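Local coordinates for peptide ABC transporter, peptide-binding protein (Thermus thermophilus, PDB 2D5W), which binds oligopeptides, here a pentapeptide, and probably hands them to a membrane ABC transporter for uptake into the cell, at residues R88-S94 with N229-I234; A113-P117 with L185-Y189; F277-R281 with F344-Q349; K388-L394 with K430-A435. One frame throughout, in Å; residues are numbered along the deposited sequence.

Contact 1. Residues R88-S94 with N229-I234; sequences RPDAKWS and NPNFPI
The ring of Pro233 packs against the carboxylate of Asp90, with its CB 3.3 Å from Asp90 CG. The charged group it touches is already paired inside its own turn. Arg88 grips Asp90 side-on: NE meets OD1 at 2.8 Å and NH1 meets OD2 at 2.9 Å, both acceptors in the guanidinium plane and both using syn lone pairs. A bend at chi3 (56°) folds the otherwise extended Arg88 back for this pairing, and CD1 of Ile234 then lies over one guanidinium face, 3.5 Å from Arg88 CZ.

Two type I turns, Arg88 to Ala91 and Asn229 to Phe232, present these groups. Asn229 OD1 closes an Asx turn by accepting from Asn231 N at 3.1 Å, the donor well above the carbonyl plane, while its ND2 bonds to Gly211 O. That amide also packs against Ser94, whose CA is 3.5 Å from Asn229 OD1. Asn231 holds CG anti to its own carbonyl carbon (chi1 -68°), which lays the amide along the backbone of Trp93 and Ser94, with ND2 3.1 Å from Ser94 O.

Two waters bridge the loops: one donates to Asp90 O and Asn231 O, the other to Asp90 OD2 and Pro233 O. Pro233 and Ile234 thus pack on an ion pair formed wholly within the first loop; because Arg88 already pairs with the carboxylate, it can lie against the apolar Pro233 CB, while water carries polar links between loops from two different sheets.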
loop_
_atom_site.group_PDB
_atom_site.type_symbol
_atom_site.label_atom_id
_atom_site.label_comp_id
_atom_site.label_asym_id
_atom_site.label_seq_id
_atom_site.Cartn_x
_atom_site.Cartn_y
_atom_site.Cartn_z
ATOM N N ARG A 88 0.420 11.531 -24.992
ATOM C CA ARG A 88 0.627 11.018 -26.346
ATOM C C ARG A 88 -0.642 11.190 -27.170
ATOM O O ARG A 88 -1.749 11.059 -26.655
ATOM C CB ARG A 88 0.987 9.530 -26.317
ATOM C CG ARG A 88 2.379 9.212 -25.814
ATOM C CD ARG A 88 2.621 7.707 -25.806
ATOM N NE ARG A 88 2.394 7.110 -27.120
ATOM C CZ ARG A 88 3.257 6.311 -27.739
ATOM N NH1 ARG A 88 2.965 5.815 -28.933
ATOM N NH2 ARG A 88 4.418 6.015 -27.168
ATOM N N PRO A 89 -0.495 11.470 -28.473
ATOM C CA PRO A 89 -1.658 11.652 -29.345
ATOM C C PRO A 89 -2.506 10.393 -29.490
ATOM O O PRO A 89 -3.689 10.467 -29.821
ATOM C CB PRO A 89 -1.028 12.078 -30.668
ATOM C CG PRO A 89 0.298 11.379 -30.652
ATOM C CD PRO A 89 0.760 11.609 -29.230
ATOM N N ASP A 90 -1.895 9.239 -29.239
ATOM C CA ASP A 90 -2.588 7.962 -29.358
ATOM C C ASP A 90 -3.022 7.331 -28.033
ATOM O O ASP A 90 -3.391 6.157 -27.994
ATOM C CB ASP A 90 -1.730 6.969 -30.153
ATOM C CG ASP A 90 -0.299 6.905 -29.664
ATOM O OD1 ASP A 90 -0.016 7.407 -28.555
ATOM O OD2 ASP A 90 0.550 6.341 -30.387
ATOM N N ALA A 91 -2.982 8.099 -26.948
ATOM C CA ALA A 91 -3.415 7.579 -25.651
ATOM C C ALA A 91 -4.937 7.507 -25.721
ATOM O O ALA A 91 -5.599 8.524 -25.929
ATOM C CB ALA A 91 -2.981 8.515 -24.535
ATOM N N LYS A 92 -5.490 6.311 -25.546
ATOM C CA LYS A 92 -6.935 6.135 -25.637
ATOM C C LYS A 92 -7.547 5.186 -24.620
ATOM O O LYS A 92 -6.916 4.224 -24.179
ATOM C CB LYS A 92 -7.315 5.623 -27.034
ATOM C CG LYS A 92 -6.952 6.552 -28.178
ATOM C CD LYS A 92 -7.470 6.020 -29.508
ATOM C CE LYS A 92 -6.974 6.875 -30.663
ATOM N NZ LYS A 92 -7.272 8.316 -30.453
ATOM N N TRP A 93 -8.795 5.468 -24.262
ATOM C CA TRP A 93 -9.539 4.615 -23.350
ATOM C C TRP A 93 -9.962 3.380 -24.149
ATOM O O TRP A 93 -9.980 3.402 -25.390
ATOM C CB TRP A 93 -10.776 5.344 -22.821
ATOM C CG TRP A 93 -10.466 6.536 -21.957
ATOM C CD1 TRP A 93 -10.573 7.855 -22.303
ATOM C CD2 TRP A 93 -10.000 6.514 -20.603
ATOM N NE1 TRP A 93 -10.204 8.654 -21.246
ATOM C CE2 TRP A 93 -9.845 7.858 -20.190
ATOM C CE3 TRP A 93 -9.696 5.488 -19.695
ATOM C CZ2 TRP A 93 -9.398 8.203 -18.909
ATOM C CZ3 TRP A 93 -9.250 5.833 -18.419
ATOM C CH2 TRP A 93 -9.107 7.180 -18.041
ATOM N N SER A 94 -10.315 2.311 -23.442
ATOM C CA SER A 94 -10.708 1.063 -24.086
ATOM C C SER A 94 -11.972 1.156 -24.940
ATOM O O SER A 94 -12.239 0.256 -25.738
ATOM C CB SER A 94 -10.863 -0.045 -23.040
ATOM O OG SER A 94 -11.798 0.319 -22.045
ATOM N N ASN A 229 -6.249 -4.750 -24.475
ATOM C CA ASN A 229 -6.901 -3.493 -24.835
ATOM C C ASN A 229 -6.171 -3.000 -26.084
ATOM O O ASN A 229 -5.067 -2.466 -25.995
ATOM C CB ASN A 229 -6.763 -2.479 -23.695
ATOM C CG ASN A 229 -7.278 -1.098 -24.071
ATOM O OD1 ASN A 229 -7.946 -0.926 -25.088
ATOM N ND2 ASN A 229 -6.975 -0.110 -23.238
ATOM N N PRO A 230 -6.777 -3.181 -27.269
ATOM C CA PRO A 230 -6.150 -2.749 -28.523
ATOM C C PRO A 230 -5.902 -1.251 -28.645
ATOM O O PRO A 230 -5.118 -0.813 -29.489
ATOM C CB PRO A 230 -7.116 -3.269 -29.583
ATOM C CG PRO A 230 -8.436 -3.155 -28.903
ATOM C CD PRO A 230 -8.137 -3.694 -27.518
ATOM N N ASN A 231 -6.561 -0.469 -27.799
ATOM C CA ASN A 231 -6.404 0.980 -27.833
ATOM C C ASN A 231 -5.160 1.487 -27.102
ATOM O O ASN A 231 -4.800 2.656 -27.231
ATOM C CB ASN A 231 -7.664 1.651 -27.281
ATOM C CG ASN A 231 -8.865 1.466 -28.194
ATOM O OD1 ASN A 231 -8.829 1.843 -29.364
ATOM N ND2 ASN A 231 -9.931 0.881 -27.664
ATOM N N PHE A 232 -4.506 0.617 -26.336
ATOM C CA PHE A 232 -3.286 0.993 -25.618
ATOM C C PHE A 232 -2.226 1.206 -26.707
ATOM O O PHE A 232 -1.963 0.311 -27.505
ATOM C CB PHE A 232 -2.875 -0.130 -24.663
ATOM C CG PHE A 232 -1.675 0.196 -23.828
ATOM C CD1 PHE A 232 -1.737 1.172 -22.839
ATOM C CD2 PHE A 232 -0.472 -0.460 -24.048
ATOM C CE1 PHE A 232 -0.612 1.486 -22.082
ATOM C CE2 PHE A 232 0.654 -0.153 -23.296
ATOM C CZ PHE A 232 0.584 0.822 -22.313
ATOM N N PRO A 233 -1.589 2.388 -26.738
ATOM C CA PRO A 233 -0.573 2.733 -27.740
ATOM C C PRO A 233 0.839 2.161 -27.701
ATOM O O PRO A 233 1.521 2.156 -28.728
ATOM C CB PRO A 233 -0.552 4.252 -27.676
ATOM C CG PRO A 233 -0.696 4.492 -26.219
ATOM C CD PRO A 233 -1.806 3.520 -25.819
ATOM N N ILE A 234 1.303 1.704 -26.544
ATOM C CA ILE A 234 2.657 1.167 -26.475
ATOM C C ILE A 234 2.673 -0.276 -26.954
ATOM O O ILE A 234 2.112 -1.166 -26.311
ATOM C CB ILE A 234 3.223 1.236 -25.043
ATOM C CG1 ILE A 234 3.005 2.638 -24.461
ATOM C CG2 ILE A 234 4.708 0.891 -25.057
ATOM C CD1 ILE A 234 3.587 3.763 -25.293
HETATM O O HOH W 1 -4.238 4.045 -29.518
HETATM O O HOH W 2 0.554 3.211 -31.060
#

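Contact 2. Residues A113-P117 with L185-Y189; sequences AKGMP and LNELY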
loop_
_atom_site.group_PDB
_atom_site.type_symbol
_atom_site.label_atom_id
_atom_site.label_comp_id
_atom_site.label_asym_id
_atom_site.label_seq_id
_atom_site.Cartn_x
_atom_site.Cartn_y
_atom_site.Cartn_z
ATOM N N ALA A 113 -12.090 18.052 -3.821
ATOM C CA ALA A 113 -13.393 18.236 -3.190
ATOM C C ALA A 113 -13.268 18.286 -1.673
ATOM O O ALA A 113 -12.601 17.452 -1.060
ATOM C CB ALA A 113 -14.337 17.119 -3.607
ATOM N N LYS A 114 -13.910 19.271 -1.061
ATOM C CA LYS A 114 -13.843 19.404 0.385
ATOM C C LYS A 114 -14.486 18.203 1.065
ATOM O O LYS A 114 -15.608 17.815 0.745
ATOM C CB LYS A 114 -14.528 20.699 0.832
ATOM C CG LYS A 114 -13.932 21.976 0.234
ATOM C CD LYS A 114 -12.470 22.197 0.628
ATOM C CE LYS A 114 -11.512 21.353 -0.204
ATOM N NZ LYS A 114 -10.088 21.596 0.155
ATOM N N GLY A 115 -13.757 17.605 1.998
ATOM C CA GLY A 115 -14.291 16.458 2.704
ATOM C C GLY A 115 -14.059 15.119 2.026
ATOM O O GLY A 115 -14.517 14.098 2.530
ATOM N N MET A 116 -13.381 15.114 0.880
ATOM C CA MET A 116 -13.080 13.865 0.183
ATOM C C MET A 116 -12.140 13.106 1.126
ATOM O O MET A 116 -11.147 13.664 1.590
ATOM C CB MET A 116 -12.379 14.170 -1.144
ATOM C CG MET A 116 -12.062 12.957 -2.016
ATOM S SD MET A 116 -13.508 12.032 -2.577
ATOM C CE MET A 116 -14.407 13.299 -3.481
ATOM N N PRO A 117 -12.442 11.829 1.429
ATOM C CA PRO A 117 -11.583 11.054 2.335
ATOM C C PRO A 117 -10.266 10.586 1.722
ATOM O O PRO A 117 -9.974 9.389 1.694
ATOM C CB PRO A 117 -12.486 9.892 2.746
ATOM C CG PRO A 117 -13.276 9.644 1.501
ATOM C CD PRO A 117 -13.629 11.046 1.032
ATOM N N LEU A 185 -21.481 13.301 4.339
ATOM C CA LEU A 185 -20.605 13.708 3.247
ATOM C C LEU A 185 -19.705 12.545 2.829
ATOM O O LEU A 185 -19.487 12.308 1.638
ATOM C CB LEU A 185 -19.756 14.903 3.679
ATOM C CG LEU A 185 -18.867 15.528 2.603
ATOM C CD1 LEU A 185 -19.704 15.967 1.403
ATOM C CD2 LEU A 185 -18.137 16.715 3.202
ATOM N N ASN A 186 -19.190 11.815 3.814
ATOM C CA ASN A 186 -18.336 10.667 3.534
ATOM C C ASN A 186 -19.129 9.623 2.746
ATOM O O ASN A 186 -18.630 9.052 1.777
ATOM C CB ASN A 186 -17.814 10.072 4.847
ATOM C CG ASN A 186 -16.952 8.841 4.629
ATOM O OD1 ASN A 186 -17.392 7.715 4.865
ATOM N ND2 ASN A 186 -15.723 9.049 4.169
ATOM N N GLU A 187 -20.368 9.385 3.159
ATOM C CA GLU A 187 -21.220 8.418 2.478
ATOM C C GLU A 187 -21.474 8.839 1.033
ATOM O O GLU A 187 -21.456 8.009 0.122
ATOM C CB GLU A 187 -22.554 8.273 3.217
ATOM C CG GLU A 187 -23.549 7.344 2.541
ATOM C CD GLU A 187 -24.787 7.103 3.384
ATOM O OE1 GLU A 187 -25.452 8.090 3.766
ATOM O OE2 GLU A 187 -25.096 5.924 3.664
ATOM N N LEU A 188 -21.710 10.131 0.827
ATOM C CA LEU A 188 -21.967 10.651 -0.509
ATOM C C LEU A 188 -20.805 10.351 -1.448
ATOM O O LEU A 188 -21.001 9.862 -2.560
ATOM C CB LEU A 188 -22.192 12.164 -0.452
ATOM C CG LEU A 188 -22.557 12.838 -1.774
ATOM C CD1 LEU A 188 -23.999 12.518 -2.138
ATOM C CD2 LEU A 188 -22.375 14.338 -1.640
ATOM N N TYR A 189 -19.592 10.645 -1.000
ATOM C CA TYR A 189 -18.425 10.406 -1.833
ATOM C C TYR A 189 -18.115 8.921 -2.011
ATOM O O TYR A 189 -17.732 8.503 -3.103
ATOM C CB TYR A 189 -17.209 11.152 -1.278
ATOM C CG TYR A 189 -17.319 12.660 -1.389
ATOM C CD1 TYR A 189 -17.854 13.260 -2.530
ATOM C CD2 TYR A 189 -16.848 13.489 -0.370
ATOM C CE1 TYR A 189 -17.915 14.648 -2.656
ATOM C CE2 TYR A 189 -16.902 14.876 -0.488
ATOM C CZ TYR A 189 -17.435 15.447 -1.630
ATOM O OH TYR A 189 -17.483 16.818 -1.754
HETATM O O HOH W 3 -15.051 11.990 4.081
#
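Met116 lays its terminal methyl over the ring of Tyr189, CE standing 3.6 Å from the ring centroid and 15° off the normal, a CH-pi contact displaced somewhat toward the rim. The sulfur, oblique to the same ring at 4.5 Å from SD to the centroid, makes this a Met-aromatic pair. Two successive bends produce the fit: CG leaves anti to the backbone N, and turns at chi2 (62°) and chi3 (59°) curl the chain back so that CE reaches the ring.

The ring's rim meets backbone instead. Lys114 O lies at the edge, in the ring plane, 3.3 Å from Tyr189 OH, and Gly115 O approaches near the plane beside CD2. Ala113 CB packs on the phenol end, 4.0 Å from Tyr189 CZ. Ala113 to Met116 form a type II beta turn, with Gly115 at its third position and with positive phi. With no CB there, Leu185 CD2 settles 3.9 Å from Gly115 CA. The turn directly follows helix 101-112 and packs on helix 182-194, one helical turn of which, from Leu185 to Tyr189, supplies the contact.

Asn186 extends the interface past the aromatic ring. Its ND2 rests against Pro117 CB at 3.6 Å and donates a hydrogen bond to a water that in turn donates one to Gly115 O, while OD1 has a weak hydrogen bond to Arg454. Trp166 of helix 159-173 packs on both Ala113 and Met116, and Ala173 of that helix touches Tyr189.

Contact 3. Residues F277-R281 with F344-Q349; sequences FDQGR and FFDGLQ
Arg281 meets Asp346 end-on: NH2 and NH1 both bond to OD2, at 2.7 Å and 3.0 Å, and form a salt bridge. The shared oxygen lies in the guanidinium plane and is approached on its anti side, while the carboxylate plane stands 83° from that of the guanidinium. NH2 also donates to a water that donates a hydrogen bond to Phe344 O. Over one guanidinium face sits Leu348 CD1, 3.6 Å from Arg281 NH1.

Asp346 is presented by the end of helix 337-345. It is the first residue to leave helical geometry, with positive phi, and with Gly347 it occupies the centre of a type I' beta turn from Phe345 to Leu348. The turn sends the chain back past the short helix 277-280.

Away from the ion pair the packing becomes aromatic. Leu348 CB comes obliquely to the Phe277 ring, 3.5 Å from CZ. Gln349, extended beyond CG, lays its amide along Phe277, the two planes 25° apart, with CG over the ring face at 3.8 Å from the centroid. The same amide puts NE2 over the centre of the Phe345 ring, so it fills the angle between two phenyl rings whose planes are nearly perpendicular (88°) and whose CD2 atoms are 3.9 Å apart. A water joins NE2 to Phe277 N, and OE1 accepts from Ala551 N of strand 544-557.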
loop_
_atom_site.group_PDB
_atom_site.type_symbol
_atom_site.label_atom_id
_atom_site.label_comp_id
_atom_site.label_asym_id
_atom_site.label_seq_id
_atom_site.Cartn_x
_atom_site.Cartn_y
_atom_site.Cartn_z
ATOM N N PHE A 277 7.306 -15.702 2.589
ATOM C CA PHE A 277 8.716 -16.073 2.474
ATOM C C PHE A 277 9.021 -17.544 2.753
ATOM O O PHE A 277 9.715 -18.206 1.974
ATOM C CB PHE A 277 9.537 -15.185 3.409
ATOM C CG PHE A 277 11.018 -15.227 3.160
ATOM C CD1 PHE A 277 11.609 -14.364 2.242
ATOM C CD2 PHE A 277 11.827 -16.113 3.860
ATOM C CE1 PHE A 277 12.987 -14.382 2.030
ATOM C CE2 PHE A 277 13.205 -16.138 3.655
ATOM C CZ PHE A 277 13.786 -15.270 2.738
ATOM N N ASP A 278 8.511 -18.045 3.871
ATOM C CA ASP A 278 8.719 -19.431 4.268
ATOM C C ASP A 278 8.182 -20.410 3.227
ATOM O O ASP A 278 8.778 -21.457 2.976
ATOM C CB ASP A 278 8.048 -19.693 5.621
ATOM C CG ASP A 278 6.577 -19.302 5.634
ATOM O OD1 ASP A 278 5.732 -20.167 5.947
ATOM O OD2 ASP A 278 6.266 -18.128 5.336
ATOM N N GLN A 279 7.057 -20.073 2.609
ATOM C CA GLN A 279 6.478 -20.959 1.609
ATOM C C GLN A 279 7.338 -21.013 0.353
ATOM O O GLN A 279 7.471 -22.065 -0.275
ATOM C CB GLN A 279 5.065 -20.502 1.256
ATOM C CG GLN A 279 4.115 -20.511 2.435
ATOM C CD GLN A 279 2.724 -20.070 2.049
ATOM O OE1 GLN A 279 2.529 -18.965 1.539
ATOM N NE2 GLN A 279 1.747 -20.935 2.280
ATOM N N GLY A 280 7.934 -19.879 0.002
ATOM C CA GLY A 280 8.773 -19.815 -1.180
ATOM C C GLY A 280 9.995 -20.706 -1.094
ATOM O O GLY A 280 10.556 -21.094 -2.119
ATOM N N ARG A 281 10.422 -21.033 0.122
ATOM C CA ARG A 281 11.587 -21.892 0.291
ATOM C C ARG A 281 11.230 -23.249 0.894
ATOM O O ARG A 281 12.111 -23.994 1.324
ATOM C CB ARG A 281 12.652 -21.182 1.140
ATOM C CG ARG A 281 12.207 -20.746 2.526
ATOM C CD ARG A 281 13.054 -19.567 3.022
ATOM N NE ARG A 281 14.471 -19.892 3.178
ATOM C CZ ARG A 281 14.996 -20.478 4.251
ATOM N NH1 ARG A 281 16.298 -20.738 4.300
ATOM N NH2 ARG A 281 14.225 -20.790 5.284
ATOM N N PHE A 344 11.063 -19.212 11.759
ATOM C CA PHE A 344 10.207 -19.115 10.580
ATOM C C PHE A 344 10.913 -18.851 9.256
ATOM O O PHE A 344 10.515 -19.392 8.222
ATOM C CB PHE A 344 9.176 -17.993 10.773
ATOM C CG PHE A 344 8.039 -18.331 11.706
ATOM C CD1 PHE A 344 8.206 -19.205 12.775
ATOM C CD2 PHE A 344 6.799 -17.718 11.533
ATOM C CE1 PHE A 344 7.150 -19.463 13.659
ATOM C CE2 PHE A 344 5.743 -17.968 12.409
ATOM C CZ PHE A 344 5.919 -18.843 13.473
ATOM N N PHE A 345 11.951 -18.021 9.281
ATOM C CA PHE A 345 12.639 -17.631 8.053
ATOM C C PHE A 345 14.152 -17.810 8.060
ATOM O O PHE A 345 14.827 -17.305 7.162
ATOM C CB PHE A 345 12.354 -16.150 7.763
ATOM C CG PHE A 345 10.916 -15.741 7.972
ATOM C CD1 PHE A 345 10.585 -14.731 8.877
ATOM C CD2 PHE A 345 9.894 -16.337 7.239
ATOM C CE1 PHE A 345 9.260 -14.322 9.043
ATOM C CE2 PHE A 345 8.568 -15.935 7.398
ATOM C CZ PHE A 345 8.251 -14.926 8.303
ATOM N N ASP A 346 14.681 -18.517 9.054
ATOM C CA ASP A 346 16.126 -18.699 9.178
ATOM C C ASP A 346 16.815 -17.336 9.224
ATOM O O ASP A 346 17.951 -17.181 8.768
ATOM C CB ASP A 346 16.685 -19.531 8.021
ATOM C CG ASP A 346 16.367 -21.006 8.160
ATOM O OD1 ASP A 346 16.491 -21.535 9.285
ATOM O OD2 ASP A 346 16.006 -21.638 7.145
ATOM N N GLY A 347 16.104 -16.353 9.775
ATOM C CA GLY A 347 16.628 -15.003 9.909
ATOM C C GLY A 347 16.784 -14.204 8.630
ATOM O O GLY A 347 17.264 -13.069 8.666
ATOM N N LEU A 348 16.366 -14.770 7.502
ATOM C CA LEU A 348 16.510 -14.093 6.218
ATOM C C LEU A 348 15.625 -12.855 6.049
ATOM O O LEU A 348 15.885 -12.014 5.187
ATOM C CB LEU A 348 16.314 -15.100 5.084
ATOM C CG LEU A 348 17.398 -16.190 5.107
ATOM C CD1 LEU A 348 17.111 -17.235 4.042
ATOM C CD2 LEU A 348 18.773 -15.564 4.890
ATOM N N GLN A 349 14.570 -12.759 6.853
ATOM C CA GLN A 349 13.711 -11.572 6.877
ATOM C C GLN A 349 14.024 -11.104 8.292
ATOM O O GLN A 349 13.557 -11.687 9.271
ATOM C CB GLN A 349 12.234 -11.931 6.693
ATOM C CG GLN A 349 11.909 -12.251 5.236
ATOM C CD GLN A 349 10.425 -12.346 4.935
ATOM O OE1 GLN A 349 9.966 -11.890 3.886
ATOM N NE2 GLN A 349 9.668 -12.957 5.842
HETATM O O HOH W 4 6.900 -13.557 4.571
HETATM O O HOH W 5 11.477 -20.652 5.879
#

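Contact 4. Residues K388-L394 with K430-A435; sequences KGPDGIL and KKIGIA
Lys430 and Lys431 offer their carbonyls to Lys388, the first through a water and the second directly, with Lys388 NZ 3.0 Å from Lys431 O. The water donates to Lys430 O and to Gly392 O and accepts from NZ. Lys388 reaches Lys431 with a chain fully extended beyond CG, its tip coming from above the carbonyl plane. Ile432 turns its side chain off toward helix 374-383, but its O lies 3.4 Å from Leu394 CD1.

Gly433 is the centre of the contact. With positive phi it is the C-prime residue of a Schellman motif that ends helix 416-431, its N bonded to Lys430 O. Having no CB, it lets the other loop approach closely: its CA makes a CA-H...O contact with Gly392 O at 3.2 Å. Its own O accepts Leu394 N at 2.8 Å, nearly straight (165°) and on a lone pair in the carbonyl plane, and Ile393 CA adds a second CA-H...O contact at 3.4 Å to that oxygen. Ile393, its N held within its own loop by Asp391 OD2 in an Asx turn, bends its CG1 branch (chi2 -54°) so that CD1 reaches Ala435 CB at 3.7 Å.

Beyond Gly433, Ala435 enters strand 435-438, completing a beta-alpha-beta crossover from strand 401-410, with which Leu394 also pairs. The helix end is thus met by backbone polar groups and by the ammonium of Lys388, a positive charge that would probably suit the negative end of the helix dipole.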
loop_
_atom_site.group_PDB
_atom_site.type_symbol
_atom_site.label_atom_id
_atom_site.label_comp_id
_atom_site.label_asym_id
_atom_site.label_seq_id
_atom_site.Cartn_x
_atom_site.Cartn_y
_atom_site.Cartn_z
ATOM N N LYS A 388 -2.002 -9.955 38.300
ATOM C CA LYS A 388 -2.667 -11.133 37.763
ATOM C C LYS A 388 -3.939 -11.565 38.477
ATOM O O LYS A 388 -3.986 -11.641 39.712
ATOM C CB LYS A 388 -1.711 -12.327 37.727
ATOM C CG LYS A 388 -0.664 -12.253 36.636
ATOM C CD LYS A 388 0.086 -13.569 36.510
ATOM C CE LYS A 388 1.144 -13.497 35.425
ATOM N NZ LYS A 388 1.903 -14.770 35.322
ATOM N N GLY A 389 -4.968 -11.832 37.679
ATOM C CA GLY A 389 -6.228 -12.324 38.196
ATOM C C GLY A 389 -6.044 -13.827 38.358
ATOM O O GLY A 389 -5.020 -14.365 37.923
ATOM N N PRO A 390 -7.016 -14.540 38.948
ATOM C CA PRO A 390 -6.906 -15.988 39.151
ATOM C C PRO A 390 -6.851 -16.872 37.912
ATOM O O PRO A 390 -6.630 -18.079 38.022
ATOM C CB PRO A 390 -8.101 -16.300 40.044
ATOM C CG PRO A 390 -9.111 -15.313 39.588
ATOM C CD PRO A 390 -8.302 -14.039 39.457
ATOM N N ASP A 391 -7.063 -16.280 36.740
ATOM C CA ASP A 391 -6.984 -17.023 35.487
ATOM C C ASP A 391 -5.615 -16.751 34.868
ATOM O O ASP A 391 -5.341 -17.149 33.736
ATOM C CB ASP A 391 -8.095 -16.590 34.518
ATOM C CG ASP A 391 -8.084 -15.095 34.233
ATOM O OD1 ASP A 391 -8.869 -14.656 33.365
ATOM O OD2 ASP A 391 -7.307 -14.358 34.872
ATOM N N GLY A 392 -4.761 -16.068 35.627
ATOM C CA GLY A 392 -3.424 -15.743 35.162
ATOM C C GLY A 392 -3.337 -14.515 34.275
ATOM O O GLY A 392 -2.257 -14.177 33.796
ATOM N N ILE A 393 -4.464 -13.840 34.066
ATOM C CA ILE A 393 -4.503 -12.656 33.211
ATOM C C ILE A 393 -4.547 -11.376 34.043
ATOM O O ILE A 393 -5.296 -11.277 35.018
ATOM C CB ILE A 393 -5.724 -12.725 32.260
ATOM C CG1 ILE A 393 -5.618 -13.982 31.385
ATOM C CG2 ILE A 393 -5.810 -11.467 31.404
ATOM C CD1 ILE A 393 -4.308 -14.120 30.622
ATOM N N LEU A 394 -3.739 -10.396 33.654
ATOM C CA LEU A 394 -3.661 -9.132 34.376
ATOM C C LEU A 394 -4.983 -8.389 34.502
ATOM O O LEU A 394 -5.807 -8.392 33.585
ATOM C CB LEU A 394 -2.633 -8.215 33.711
ATOM C CG LEU A 394 -1.193 -8.727 33.677
ATOM C CD1 LEU A 394 -0.364 -7.830 32.773
ATOM C CD2 LEU A 394 -0.616 -8.765 35.083
ATOM N N LYS A 430 0.800 -14.721 27.214
ATOM C CA LYS A 430 0.037 -15.341 28.289
ATOM C C LYS A 430 0.886 -15.519 29.548
ATOM O O LYS A 430 0.380 -15.389 30.662
ATOM C CB LYS A 430 -0.514 -16.695 27.834
ATOM C CG LYS A 430 -1.365 -17.394 28.885
ATOM C CD LYS A 430 -1.931 -18.711 28.376
ATOM C CE LYS A 430 -2.909 -18.500 27.233
ATOM N NZ LYS A 430 -3.504 -19.788 26.777
ATOM N N LYS A 431 2.173 -15.806 29.377
ATOM C CA LYS A 431 3.065 -15.998 30.517
ATOM C C LYS A 431 3.120 -14.770 31.419
ATOM O O LYS A 431 3.306 -14.900 32.630
ATOM C CB LYS A 431 4.479 -16.350 30.044
ATOM C CG LYS A 431 4.562 -17.679 29.311
ATOM C CD LYS A 431 5.993 -18.020 28.931
ATOM C CE LYS A 431 6.057 -19.333 28.167
ATOM N NZ LYS A 431 7.458 -19.710 27.829
ATOM N N ILE A 432 2.971 -13.582 30.838
ATOM C CA ILE A 432 3.000 -12.361 31.638
ATOM C C ILE A 432 1.607 -11.802 31.920
ATOM O O ILE A 432 1.467 -10.690 32.428
ATOM C CB ILE A 432 3.867 -11.259 30.988
ATOM C CG1 ILE A 432 3.340 -10.918 29.592
ATOM C CG2 ILE A 432 5.316 -11.713 30.942
ATOM C CD1 ILE A 432 4.028 -9.731 28.953
ATOM N N GLY A 433 0.575 -12.565 31.575
ATOM C CA GLY A 433 -0.776 -12.125 31.868
ATOM C C GLY A 433 -1.545 -11.359 30.815
ATOM O O GLY A 433 -2.546 -10.719 31.135
ATOM N N ILE A 434 -1.087 -11.390 29.569
ATOM C CA ILE A 434 -1.819 -10.712 28.510
ATOM C C ILE A 434 -2.507 -11.778 27.668
ATOM O O ILE A 434 -1.854 -12.664 27.117
ATOM C CB ILE A 434 -0.893 -9.848 27.619
ATOM C CG1 ILE A 434 -0.390 -8.638 28.416
ATOM C CG2 ILE A 434 -1.649 -9.387 26.368
ATOM C CD1 ILE A 434 0.543 -7.720 27.640
ATOM N N ALA A 435 -3.832 -11.702 27.605
ATOM C CA ALA A 435 -4.622 -12.643 26.823
ATOM C C ALA A 435 -4.883 -12.010 25.468
ATOM O O ALA A 435 -5.053 -10.794 25.364
ATOM C CB ALA A 435 -5.941 -12.946 27.528
HETATM O O HOH W 6 -0.095 -15.740 33.450
#

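Overall arrangement
From the N terminus, contact 1 closes a loop of 134 residues, bringing the loop after strand 78-86 of the four-stranded sheet against the one after strand 223-228 of the five-stranded sheet. Nested inside it, contact 2 joins the end of helix 101-112 to helix 182-194. The chain then runs on in series. Contact 3 ties helix 277-280, following the five-stranded sheet, to the end of helix 337-345. Contact 4 ties the turn between strands 387-388 and 394-398 to the end of helix 416-431, where the chain enters strand 435-438 of the same seven-stranded mixed sheet. None touch; contacts 3 and 4 come nearest, about 14 Å between atoms, whereas contacts 1 and 4 lie on opposite sides of the chain's centre.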